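Local structure of phospholipase C-beta (PLC-beta) (3QR0) at residues T487-E490 / K491-E495; S581-P585 / Q586-N590. The protein is a cuttlefish member of the phospholipase C-beta family that joins PH, EF-hand, TIM-barrel (X and Y) and C2 domains in one calcium-binding chain. All coordinates share one frame; numbering follows the deposited sequence.

Interaction 1: T487-E490 / K491-E495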
# COMPACT_ATOMS: atom_id res chain seq x y z
N THR A 487 22.83 14.37 34.96
CA THR A 487 23.78 13.46 35.61
C THR A 487 24.67 12.80 34.57
O THR A 487 24.36 12.81 33.38
CB THR A 487 23.06 12.35 36.41
OG1 THR A 487 22.44 11.43 35.50
CG2 THR A 487 22.00 12.95 37.34
N ASP A 488 25.77 12.20 35.03
CA ASP A 488 26.74 11.56 34.14
C ASP A 488 26.11 10.42 33.34
O ASP A 488 26.43 10.23 32.16
CB ASP A 488 27.95 11.04 34.92
CG ASP A 488 28.79 12.16 35.53
OD1 ASP A 488 28.59 13.33 35.17
OD2 ASP A 488 29.65 11.85 36.38
N GLU A 489 25.22 9.66 33.98
CA GLU A 489 24.50 8.57 33.30
C GLU A 489 23.64 9.11 32.16
O GLU A 489 23.60 8.54 31.07
CB GLU A 489 23.63 7.81 34.30
CG GLU A 489 22.80 6.68 33.68
CD GLU A 489 22.05 5.85 34.71
OE1 GLU A 489 21.76 6.36 35.82
OE2 GLU A 489 21.73 4.67 34.41
N GLU A 490 22.95 10.22 32.42
CA GLU A 490 22.10 10.86 31.42
C GLU A 490 22.92 11.44 30.25
O GLU A 490 22.50 11.34 29.10
CB GLU A 490 21.22 11.94 32.07
CG GLU A 490 20.14 11.36 32.99
CD GLU A 490 19.33 12.43 33.71
OE1 GLU A 490 19.93 13.33 34.33
OE2 GLU A 490 18.08 12.35 33.66
N LYS A 491 24.08 12.02 30.55
CA LYS A 491 24.95 12.56 29.51
C LYS A 491 25.51 11.48 28.59
O LYS A 491 25.73 11.73 27.40
CB LYS A 491 26.11 13.36 30.12
CG LYS A 491 25.72 14.68 30.76
CD LYS A 491 26.95 15.42 31.26
CE LYS A 491 26.59 16.52 32.23
NZ LYS A 491 27.80 17.21 32.76
N LYS A 492 25.73 10.28 29.13
CA LYS A 492 26.26 9.17 28.33
C LYS A 492 25.21 8.64 27.35
O LYS A 492 25.54 8.35 26.19
CB LYS A 492 26.76 8.05 29.24
CG LYS A 492 27.67 7.05 28.52
CD LYS A 492 28.64 6.39 29.49
CE LYS A 492 29.55 5.39 28.78
NZ LYS A 492 30.46 6.03 27.78
N LYS A 493 23.97 8.53 27.80
CA LYS A 493 22.87 8.10 26.93
C LYS A 493 22.65 9.09 25.79
O LYS A 493 22.43 8.69 24.64
CB LYS A 493 21.57 7.94 27.73
CG LYS A 493 21.60 6.79 28.73
CD LYS A 493 20.28 6.67 29.49
CE LYS A 493 20.41 5.76 30.70
NZ LYS A 493 19.18 5.73 31.53
N ILE A 494 22.71 10.38 26.11
CA ILE A 494 22.59 11.45 25.13
C ILE A 494 23.69 11.35 24.07
O ILE A 494 23.43 11.56 22.89
CB ILE A 494 22.63 12.84 25.80
CG1 ILE A 494 21.33 13.08 26.58
CG2 ILE A 494 22.83 13.95 24.77
CD1 ILE A 494 21.39 14.28 27.50
N GLU A 495 24.91 11.03 24.50
CA GLU A 495 26.03 10.86 23.57
C GLU A 495 25.77 9.71 22.60
O GLU A 495 26.06 9.82 21.41
CB GLU A 495 27.34 10.65 24.34
CG GLU A 495 28.57 10.30 23.48
CD GLU A 495 29.12 11.48 22.68
OE1 GLU A 495 28.41 12.50 22.50
OE2 GLU A 495 30.29 11.37 22.23

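Interaction 2: S581-P585 / Q586-N590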
# COMPACT_ATOMS: atom_id res chain seq x y z
N SER A 581 17.60 -1.47 6.75
CA SER A 581 16.56 -2.22 7.44
C SER A 581 15.73 -1.26 8.28
O SER A 581 16.16 -0.15 8.59
CB SER A 581 17.19 -3.30 8.33
OG SER A 581 17.97 -2.71 9.35
N ASN A 582 14.52 -1.68 8.63
CA ASN A 582 13.57 -0.84 9.35
C ASN A 582 13.15 -1.43 10.69
O ASN A 582 13.12 -2.64 10.85
CB ASN A 582 12.30 -0.69 8.51
CG ASN A 582 12.51 0.17 7.29
OD1 ASN A 582 12.94 1.31 7.40
ND2 ASN A 582 12.19 -0.38 6.11
N TYR A 583 12.79 -0.55 11.63
CA TYR A 583 11.99 -0.95 12.78
C TYR A 583 10.53 -1.14 12.37
O TYR A 583 10.08 -0.59 11.37
CB TYR A 583 12.07 0.08 13.91
CG TYR A 583 11.96 1.53 13.47
CD1 TYR A 583 13.04 2.38 13.59
CD2 TYR A 583 10.77 2.04 12.94
CE1 TYR A 583 12.96 3.71 13.19
CE2 TYR A 583 10.69 3.37 12.52
CZ TYR A 583 11.79 4.19 12.66
OH TYR A 583 11.73 5.51 12.27
N VAL A 584 9.79 -1.91 13.17
CA VAL A 584 8.36 -2.06 12.98
C VAL A 584 7.68 -0.79 13.49
O VAL A 584 7.87 -0.40 14.64
CB VAL A 584 7.82 -3.30 13.72
CG1 VAL A 584 6.31 -3.38 13.61
CG2 VAL A 584 8.47 -4.56 13.17
N PRO A 585 6.90 -0.12 12.62
CA PRO A 585 6.39 1.22 12.95
C PRO A 585 5.38 1.26 14.12
O PRO A 585 5.31 2.27 14.81
CB PRO A 585 5.74 1.69 11.65
CG PRO A 585 5.44 0.44 10.90
CD PRO A 585 6.51 -0.53 11.26
N GLN A 586 4.64 0.17 14.33
CA GLN A 586 3.73 0.06 15.48
C GLN A 586 4.41 0.43 16.80
O GLN A 586 3.77 0.98 17.69
CB GLN A 586 3.13 -1.35 15.59
CG GLN A 586 1.90 -1.60 14.71
CD GLN A 586 2.22 -1.90 13.25
OE1 GLN A 586 3.38 -1.99 12.86
NE2 GLN A 586 1.17 -2.04 12.44
N ILE A 587 5.70 0.12 16.94
CA ILE A 587 6.44 0.45 18.17
C ILE A 587 6.20 1.91 18.55
O ILE A 587 5.97 2.22 19.72
CB ILE A 587 7.97 0.21 18.02
CG1 ILE A 587 8.27 -1.29 17.90
CG2 ILE A 587 8.72 0.78 19.24
CD1 ILE A 587 9.70 -1.59 17.43
N TYR A 588 6.24 2.79 17.56
CA TYR A 588 6.14 4.23 17.78
C TYR A 588 4.71 4.76 17.58
O TYR A 588 4.31 5.70 18.27
CB TYR A 588 7.17 4.96 16.92
CG TYR A 588 8.56 4.44 17.23
CD1 TYR A 588 9.21 4.83 18.40
CD2 TYR A 588 9.19 3.51 16.41
CE1 TYR A 588 10.46 4.33 18.72
CE2 TYR A 588 10.44 3.00 16.73
CZ TYR A 588 11.07 3.43 17.89
OH TYR A 588 12.31 2.94 18.21
N TRP A 589 3.95 4.15 16.67
CA TRP A 589 2.53 4.49 16.54
C TRP A 589 1.76 4.21 17.83
O TRP A 589 0.77 4.89 18.12
CB TRP A 589 1.86 3.72 15.39
CG TRP A 589 2.28 4.13 14.03
CD1 TRP A 589 2.72 5.36 13.63
CD2 TRP A 589 2.26 3.31 12.86
NE1 TRP A 589 3.00 5.35 12.28
CE2 TRP A 589 2.72 4.11 11.78
CE3 TRP A 589 1.90 1.99 12.61
CZ2 TRP A 589 2.82 3.62 10.49
CZ3 TRP A 589 2.00 1.50 11.32
CH2 TRP A 589 2.46 2.32 10.28
N ASN A 590 2.22 3.22 18.60
CA ASN A 590 1.62 2.89 19.90
C ASN A 590 1.75 4.02 20.92
O ASN A 590 0.94 4.11 21.84
CB ASN A 590 2.25 1.62 20.50
CG ASN A 590 1.92 0.36 19.71
OD1 ASN A 590 0.89 0.28 19.03
ND2 ASN A 590 2.80 -0.64 19.80

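Interaction 1: T487-E490 / K491-E495
Thr-487 and Lys-491 meet at the start of helix 488-501, where a capping box closes the N-terminal end of the helix. Thr-487 is the N-cap. Its backbone N gives a nearly straight bond to Glu-490 OE1 (3.1 Å, 177°), which receives it on the anti lone pair. In return Glu-490 N makes a weak bond to Thr-487 OG1 at 3.3 Å. A further weak bond joins Thr-487 OG1 to Glu-490 OE1. Glu-490 reaches back because CG stands beside its own backbone N (chi1 -69°) and the chain then runs extended. Two N-H groups at the helix start thus have side-chain acceptors, and the negative carboxylate there would probably suit the helix dipole.

Backbone bonds of the alpha-helical kind follow. Lys-491 N gives to Thr-487 O at 3.0 Å, and Lys-492 N to Asp-488 O at 3.1 Å. Lys-493 N and Ile-494 N continue the pattern to Glu-489 O and Glu-490 O. Aliphatic carbons lie against these carbonyls: Ile-494 CG1 comes to 3.3 Å from Glu-490 O. Lys-491 and Ile-494 also touch Leu-486, just ahead of the cap.

The charged pair sits one turn apart on the exposed surface. Glu-489 and Lys-493 run side by side and point the same way. Glu-489 CG lies anti to the backbone N (chi1 178°), which turns the chain to the Lys-493 side. Their stems touch, with Glu-489 CG 3.9 Å from Lys-493 CE. The salt bridge beyond is long, Glu-489 OE2 standing 4.0 Å from Lys-493 NZ.

Interaction 2: S581-P585 / Q586-N590
Tyr-588 pushes its ring edge into the face of Tyr-583, making a T-shaped pair where the loop before residue 586 turns into the short helix 586-589. The ring centroids are 5.0 Å apart and the planes lie at 66°. Tyr-588 CE2 is the bump. It stands over the Tyr-583 face toward the rim, 3.9 Å from Tyr-583 CG. Tyr-583 holds its ring between its backbone N and carbonyl carbon (chi1 44°), which presents the face to the helix. Ile-587 CG2 rests over the centre of one face of Tyr-588.

Pro-585 is a second bump, laid on one face of the Trp-589 ring. Its CB sits almost on the normal of the six-membered ring, 3.6 Å from the centroid, in a CH-pi contact. Pro-585 CG reaches Trp-589 CH2 on the same face. Gln-586 NE2 lies in the plane of the indole, at its edge. The bend of Gln-586 at chi2 (80°) folds OE1 back against Val-584 CG1, 3.3 Å away.

Val-584 O and Pro-585 O accept the first N-H groups of the helix. Val-584 O takes Ile-587 N, and Pro-585 O takes two donors. Trp-589 N approaches Pro-585 O in the carbonyl plane at 3.0 Å, while Tyr-588 N comes from above that plane at 2.9 Å.

The turn lies in the Y part of the TIM barrel. Val-596 of the following strand 595-596 packs on Tyr-583, Pro-585, Tyr-588 and Trp-589, and helix 546-555 packs on both tyrosines. Tyr-333 meets the Trp-589 ring and bonds to Trp-589 O.

The side-chain contact is mainly aromatic and apolar, and its polar bonds are backbone ones. Gln-586 OE1 is buried with no polar partner in the model, which probably carries some cost.

Interaction 1 comes first along the chain and closes before interaction 2 opens. Their centres are about 25 Å apart, and their nearest atoms about 13 Å, so they do not touch. Both lie on the same side of the chain's centre. Interaction 1 is on the surface, its centre about 40 Å from that of the chain. It starts helix 488-501, shortly after the unmodelled residues 475-484. Interaction 2 is buried, its centre about 16 Å from the chain's. It lies in the connection running from strand 569-572 to strand 595-596, neighbours in the parallel sheet. The first is a polar helix start at the periphery. The second is buried packing in the Y part of the TIM barrel, against strand 595-596 and its neighbouring helices.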